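Hypothetical protein ybgI (PDB 1NMO) forms a toroidal hexamer with a dinuclear metal site in each subunit and may help degrade radiation-damaged nucleotides. Local coordinates at residues Pro99-Gln111 / Thr218-Leu230. Numbering follows the deposited sequence.
Sequences PLDAHPELGNNAQ and TERGGIRALSEWL. With FE (Fe (III) ion), chain H; FE (Fe (III) ion), chain G.
Asn108 crosses the Glu219 side chain at about a right angle, with ND2 3.7 Å from Glu219 CD and CG also close. The amide and carboxylate planes lie 18° apart. Asn108 OD1 accepts a bent bond from Gly222 N at 3.0 Å, the donor tilted 22° from the carbonyl plane. Water 1 donates to the same oxygen and to Glu219 O, and accepts from Ile223 N. Asn108 OD1 therefore takes two donors near the start of helix 221-233. Its ND2 points at Asp101 OD1, but the modelled distance is too short to be reliable.

Glu219 bridges two iron(III) ions. OE1 binds the chain G ion and OE2 binds the chain H ion, each at 2.3 Å. Thr172 OG1 is also hydrogen-bonded to Glu219 OE2. Asp101 holds the chain H ion through OD2 at 2.4 Å and, more loosely, through OD1. Asp101 OD1 and Glu219 OE2 are both acceptors, and the shared ion probably offsets their repulsion. His63 completes the protein ligands of the chain H ion; His64 and His215 join Glu219 at the chain G ion.

Beyond the metals the backbones come close at Gly222. Its CA makes a CA-H...O contact of 3.1 Å with Leu106 O. Gln111 packs its CB and CG against Gly221. Its chain bends at chi2 (-82°), which brings CD and NE2 against Ala225, with NE2 3.4 Å from Ala225 CB. NE2 also makes a weak bond to Glu105 O.

Leu100 and Leu106 make the apolar part of the contact. Leu100 CD1 meets Leu226 CD2 at 4.1 Å, and its CD2 lies beside Ile223. Leu106 CD2 lies over one face of the Trp229 ring, toward its rim.

Helices 98-102 and 108-116 and the turn joining them thus pack on helix 221-233, whose Ile223 and Ser227 also touch strand 237-240, while helix 3-13 adds Lys13 beside Leu106 and Trp229.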
loop_
_atom_site.group_PDB
_atom_site.type_symbol
_atom_site.label_atom_id
_atom_site.label_comp_id
_atom_site.label_asym_id
_atom_site.label_seq_id
_atom_site.Cartn_x
_atom_site.Cartn_y
_atom_site.Cartn_z
ATOM N N PRO A 99 -15.696 -31.985 -24.320
ATOM C CA PRO A 99 -14.679 -32.918 -24.831
ATOM C C PRO A 99 -13.279 -32.498 -24.423
ATOM O O PRO A 99 -12.379 -33.353 -24.173
ATOM C CB PRO A 99 -14.897 -32.888 -26.352
ATOM C CG PRO A 99 -16.411 -32.603 -26.456
ATOM C CD PRO A 99 -16.559 -31.494 -25.399
ATOM N N LEU A 100 -13.050 -31.191 -24.318
ATOM C CA LEU A 100 -11.676 -30.737 -23.946
ATOM C C LEU A 100 -11.438 -30.817 -22.426
ATOM O O LEU A 100 -10.330 -30.609 -21.951
ATOM C CB LEU A 100 -11.402 -29.330 -24.523
ATOM C CG LEU A 100 -9.921 -28.876 -24.587
ATOM C CD1 LEU A 100 -9.056 -29.884 -25.360
ATOM C CD2 LEU A 100 -9.921 -27.594 -25.429
ATOM N N ASP A 101 -12.477 -31.102 -21.661
ATOM C CA ASP A 101 -12.298 -31.337 -20.221
ATOM C C ASP A 101 -12.004 -32.832 -20.013
ATOM O O ASP A 101 -11.039 -33.202 -19.351
ATOM C CB ASP A 101 -13.577 -30.968 -19.407
ATOM C CG ASP A 101 -13.727 -29.482 -19.235
ATOM O OD1 ASP A 101 -12.692 -28.859 -18.901
ATOM O OD2 ASP A 101 -14.830 -28.918 -19.465
ATOM N N ALA A 102 -12.854 -33.678 -20.616
ATOM C CA ALA A 102 -12.763 -35.137 -20.480
ATOM C C ALA A 102 -11.650 -35.930 -21.189
ATOM O O ALA A 102 -11.175 -36.897 -20.641
ATOM C CB ALA A 102 -14.120 -35.766 -20.815
ATOM N N HIS A 103 -11.174 -35.552 -22.361
ATOM C CA HIS A 103 -10.122 -36.405 -22.985
ATOM C C HIS A 103 -9.001 -36.940 -22.041
ATOM O O HIS A 103 -8.238 -36.177 -21.451
ATOM C CB HIS A 103 -9.513 -35.671 -24.193
ATOM C CG HIS A 103 -8.837 -36.578 -25.160
ATOM N ND1 HIS A 103 -7.455 -36.700 -25.232
ATOM C CD2 HIS A 103 -9.346 -37.532 -25.983
ATOM C CE1 HIS A 103 -7.146 -37.692 -26.046
ATOM N NE2 HIS A 103 -8.276 -38.216 -26.514
ATOM N N PRO A 104 -8.811 -38.269 -21.975
ATOM C CA PRO A 104 -7.774 -38.772 -21.056
ATOM C C PRO A 104 -6.315 -38.321 -21.280
ATOM O O PRO A 104 -5.441 -38.449 -20.406
ATOM C CB PRO A 104 -7.906 -40.289 -21.174
ATOM C CG PRO A 104 -9.286 -40.552 -21.850
ATOM C CD PRO A 104 -9.336 -39.355 -22.830
ATOM N N GLU A 105 -6.020 -37.822 -22.462
ATOM C CA GLU A 105 -4.658 -37.465 -22.745
ATOM C C GLU A 105 -4.478 -35.966 -22.746
ATOM O O GLU A 105 -3.613 -35.426 -22.067
ATOM C CB GLU A 105 -4.291 -38.020 -24.125
ATOM C CG GLU A 105 -3.054 -37.353 -24.706
ATOM C CD GLU A 105 -2.771 -37.714 -26.162
ATOM O OE1 GLU A 105 -3.508 -38.564 -26.768
ATOM O OE2 GLU A 105 -1.780 -37.139 -26.700
ATOM N N LEU A 106 -5.347 -35.300 -23.502
ATOM C CA LEU A 106 -5.332 -33.841 -23.757
ATOM C C LEU A 106 -6.221 -32.996 -22.842
ATOM O O LEU A 106 -6.054 -31.774 -22.736
ATOM C CB LEU A 106 -5.801 -33.633 -25.231
ATOM C CG LEU A 106 -4.828 -33.623 -26.448
ATOM C CD1 LEU A 106 -3.469 -34.167 -26.165
ATOM C CD2 LEU A 106 -5.496 -34.260 -27.631
ATOM N N GLY A 107 -7.192 -33.631 -22.223
ATOM C CA GLY A 107 -8.139 -32.916 -21.383
ATOM C C GLY A 107 -7.673 -32.051 -20.226
ATOM O O GLY A 107 -6.597 -32.329 -19.703
ATOM N N ASN A 108 -8.489 -31.043 -19.814
ATOM C CA ASN A 108 -8.144 -30.150 -18.719
ATOM C C ASN A 108 -7.944 -31.029 -17.485
ATOM O O ASN A 108 -7.026 -30.832 -16.744
ATOM C CB ASN A 108 -9.253 -29.131 -18.395
ATOM C CG ASN A 108 -9.467 -28.053 -19.495
ATOM O OD1 ASN A 108 -8.509 -27.465 -20.061
ATOM N ND2 ASN A 108 -10.756 -27.750 -19.760
ATOM N N ASN A 109 -8.847 -31.963 -17.258
ATOM C CA ASN A 109 -8.743 -32.860 -16.116
ATOM C C ASN A 109 -7.412 -33.650 -16.065
ATOM O O ASN A 109 -6.740 -33.688 -14.999
ATOM C CB ASN A 109 -9.934 -33.846 -16.120
ATOM C CG ASN A 109 -11.174 -33.241 -15.480
ATOM O OD1 ASN A 109 -11.041 -32.287 -14.704
ATOM N ND2 ASN A 109 -12.409 -33.803 -15.776
ATOM N N ALA A 110 -6.979 -34.233 -17.185
ATOM C CA ALA A 110 -5.777 -35.057 -17.121
ATOM C C ALA A 110 -4.506 -34.288 -16.995
ATOM O O ALA A 110 -3.566 -34.796 -16.384
ATOM C CB ALA A 110 -5.694 -35.982 -18.327
ATOM N N GLN A 111 -4.471 -33.061 -17.556
ATOM C CA GLN A 111 -3.295 -32.199 -17.521
ATOM C C GLN A 111 -3.128 -31.593 -16.149
ATOM O O GLN A 111 -1.992 -31.398 -15.628
ATOM C CB GLN A 111 -3.406 -31.091 -18.545
ATOM C CG GLN A 111 -3.626 -31.627 -19.898
ATOM C CD GLN A 111 -2.324 -32.067 -20.526
ATOM O OE1 GLN A 111 -1.292 -31.472 -20.253
ATOM N NE2 GLN A 111 -2.378 -33.062 -21.426
ATOM N N THR A 218 -7.102 -23.293 -13.843
ATOM C CA THR A 218 -7.182 -24.715 -14.057
ATOM C C THR A 218 -7.567 -25.195 -15.460
ATOM O O THR A 218 -7.494 -26.436 -15.744
ATOM C CB THR A 218 -8.128 -25.368 -13.009
ATOM O OG1 THR A 218 -9.470 -24.831 -13.154
ATOM C CG2 THR A 218 -7.589 -25.047 -11.537
ATOM N N GLU A 219 -7.898 -24.253 -16.367
ATOM C CA GLU A 219 -8.306 -24.650 -17.712
ATOM C C GLU A 219 -7.422 -24.081 -18.822
ATOM O O GLU A 219 -7.882 -23.679 -19.932
ATOM C CB GLU A 219 -9.803 -24.350 -17.932
ATOM C CG GLU A 219 -10.595 -25.194 -16.923
ATOM C CD GLU A 219 -12.041 -25.296 -17.269
ATOM O OE1 GLU A 219 -12.521 -24.377 -18.011
ATOM O OE2 GLU A 219 -12.692 -26.268 -16.806
ATOM N N ARG A 220 -6.139 -24.000 -18.467
ATOM C CA ARG A 220 -5.173 -23.640 -19.449
ATOM C C ARG A 220 -4.621 -25.035 -19.895
ATOM O O ARG A 220 -4.278 -25.232 -21.056
ATOM C CB ARG A 220 -4.072 -22.832 -18.811
ATOM C CG ARG A 220 -4.434 -21.431 -18.495
ATOM C CD ARG A 220 -3.279 -20.848 -17.692
ATOM N NE ARG A 220 -3.237 -21.465 -16.344
ATOM C CZ ARG A 220 -2.417 -21.066 -15.372
ATOM N NH1 ARG A 220 -1.560 -20.069 -15.580
ATOM N NH2 ARG A 220 -2.478 -21.644 -14.192
ATOM N N GLY A 221 -4.590 -26.023 -18.998
ATOM C CA GLY A 221 -3.962 -27.279 -19.428
ATOM C C GLY A 221 -4.363 -27.883 -20.768
ATOM O O GLY A 221 -3.504 -28.156 -21.606
ATOM N N GLY A 222 -5.670 -28.100 -20.951
ATOM C CA GLY A 222 -6.248 -28.715 -22.158
ATOM C C GLY A 222 -6.018 -28.041 -23.492
ATOM O O GLY A 222 -5.500 -28.642 -24.442
ATOM N N ILE A 223 -6.413 -26.783 -23.583
ATOM C CA ILE A 223 -6.240 -26.071 -24.849
ATOM C C ILE A 223 -4.747 -25.935 -25.156
ATOM O O ILE A 223 -4.325 -25.927 -26.325
ATOM C CB ILE A 223 -6.975 -24.691 -24.773
ATOM C CG1 ILE A 223 -6.979 -24.017 -26.107
ATOM C CG2 ILE A 223 -6.352 -23.836 -23.704
ATOM C CD1 ILE A 223 -5.640 -23.358 -26.321
ATOM N N ARG A 224 -3.935 -25.815 -24.101
ATOM C CA ARG A 224 -2.501 -25.756 -24.296
ATOM C C ARG A 224 -2.059 -27.117 -24.823
ATOM O O ARG A 224 -1.402 -27.218 -25.853
ATOM C CB ARG A 224 -1.735 -25.409 -22.975
ATOM C CG ARG A 224 -0.150 -25.225 -23.246
ATOM C CD ARG A 224 0.581 -24.452 -22.067
ATOM N NE ARG A 224 0.117 -25.039 -20.846
ATOM C CZ ARG A 224 -0.225 -24.431 -19.730
ATOM N NH1 ARG A 224 -0.149 -23.113 -19.613
ATOM N NH2 ARG A 224 -0.681 -25.230 -18.746
ATOM N N ALA A 225 -2.441 -28.188 -24.143
ATOM C CA ALA A 225 -2.000 -29.491 -24.630
ATOM C C ALA A 225 -2.448 -29.703 -26.076
ATOM O O ALA A 225 -1.654 -30.151 -26.890
ATOM C CB ALA A 225 -2.545 -30.618 -23.743
ATOM N N LEU A 226 -3.687 -29.339 -26.408
ATOM C CA LEU A 226 -4.183 -29.574 -27.755
ATOM C C LEU A 226 -3.401 -28.774 -28.775
ATOM O O LEU A 226 -3.098 -29.236 -29.888
ATOM C CB LEU A 226 -5.705 -29.265 -27.793
ATOM C CG LEU A 226 -6.364 -29.225 -29.194
ATOM C CD1 LEU A 226 -6.479 -30.646 -29.760
ATOM C CD2 LEU A 226 -7.763 -28.607 -29.090
ATOM N N SER A 227 -3.007 -27.569 -28.393
ATOM C CA SER A 227 -2.247 -26.697 -29.330
ATOM C C SER A 227 -0.900 -27.328 -29.681
ATOM O O SER A 227 -0.439 -27.191 -30.816
ATOM C CB SER A 227 -2.001 -25.303 -28.717
ATOM O OG SER A 227 -3.227 -24.697 -28.356
ATOM N N GLU A 228 -0.277 -28.021 -28.707
ATOM C CA GLU A 228 1.030 -28.691 -28.938
ATOM C C GLU A 228 0.721 -29.911 -29.766
ATOM O O GLU A 228 1.421 -30.235 -30.709
ATOM C CB GLU A 228 1.646 -29.117 -27.609
ATOM C CG GLU A 228 2.037 -27.918 -26.761
ATOM C CD GLU A 228 2.271 -28.267 -25.282
ATOM O OE1 GLU A 228 1.665 -29.314 -24.802
ATOM O OE2 GLU A 228 3.044 -27.472 -24.614
ATOM N N TRP A 229 -0.361 -30.589 -29.442
ATOM C CA TRP A 229 -0.696 -31.760 -30.235
ATOM C C TRP A 229 -0.883 -31.321 -31.692
ATOM O O TRP A 229 -0.529 -32.048 -32.638
ATOM C CB TRP A 229 -2.025 -32.370 -29.773
ATOM C CG TRP A 229 -2.400 -33.624 -30.490
ATOM C CD1 TRP A 229 -1.964 -34.907 -30.204
ATOM C CD2 TRP A 229 -3.273 -33.745 -31.637
ATOM N NE1 TRP A 229 -2.529 -35.819 -31.115
ATOM C CE2 TRP A 229 -3.323 -35.123 -31.996
ATOM C CE3 TRP A 229 -4.009 -32.822 -32.403
ATOM C CZ2 TRP A 229 -4.087 -35.589 -33.082
ATOM C CZ3 TRP A 229 -4.775 -33.282 -33.503
ATOM C CH2 TRP A 229 -4.805 -34.660 -33.829
ATOM N N LEU A 230 -1.463 -30.149 -31.933
ATOM C CA LEU A 230 -1.620 -29.808 -33.358
ATOM C C LEU A 230 -0.241 -29.472 -33.949
ATOM O O LEU A 230 0.050 -29.828 -35.063
ATOM C CB LEU A 230 -2.585 -28.630 -33.538
ATOM C CG LEU A 230 -4.066 -28.902 -33.294
ATOM C CD1 LEU A 230 -4.624 -27.575 -32.874
ATOM C CD2 LEU A 230 -4.811 -29.396 -34.614
HETATM FE FE FE H . -14.340 -26.842 -18.284
HETATM FE FE FE G . -14.719 -23.714 -17.973
HETATM O O HOH W 1 -8.595 -25.659 -21.794
HETATM O O HOH W 2 -5.523 -28.333 -16.928
HETATM O O HOH W 3 -1.007 -28.242 -20.718
HETATM O O HOH W 4 -15.290 -28.031 -16.462
#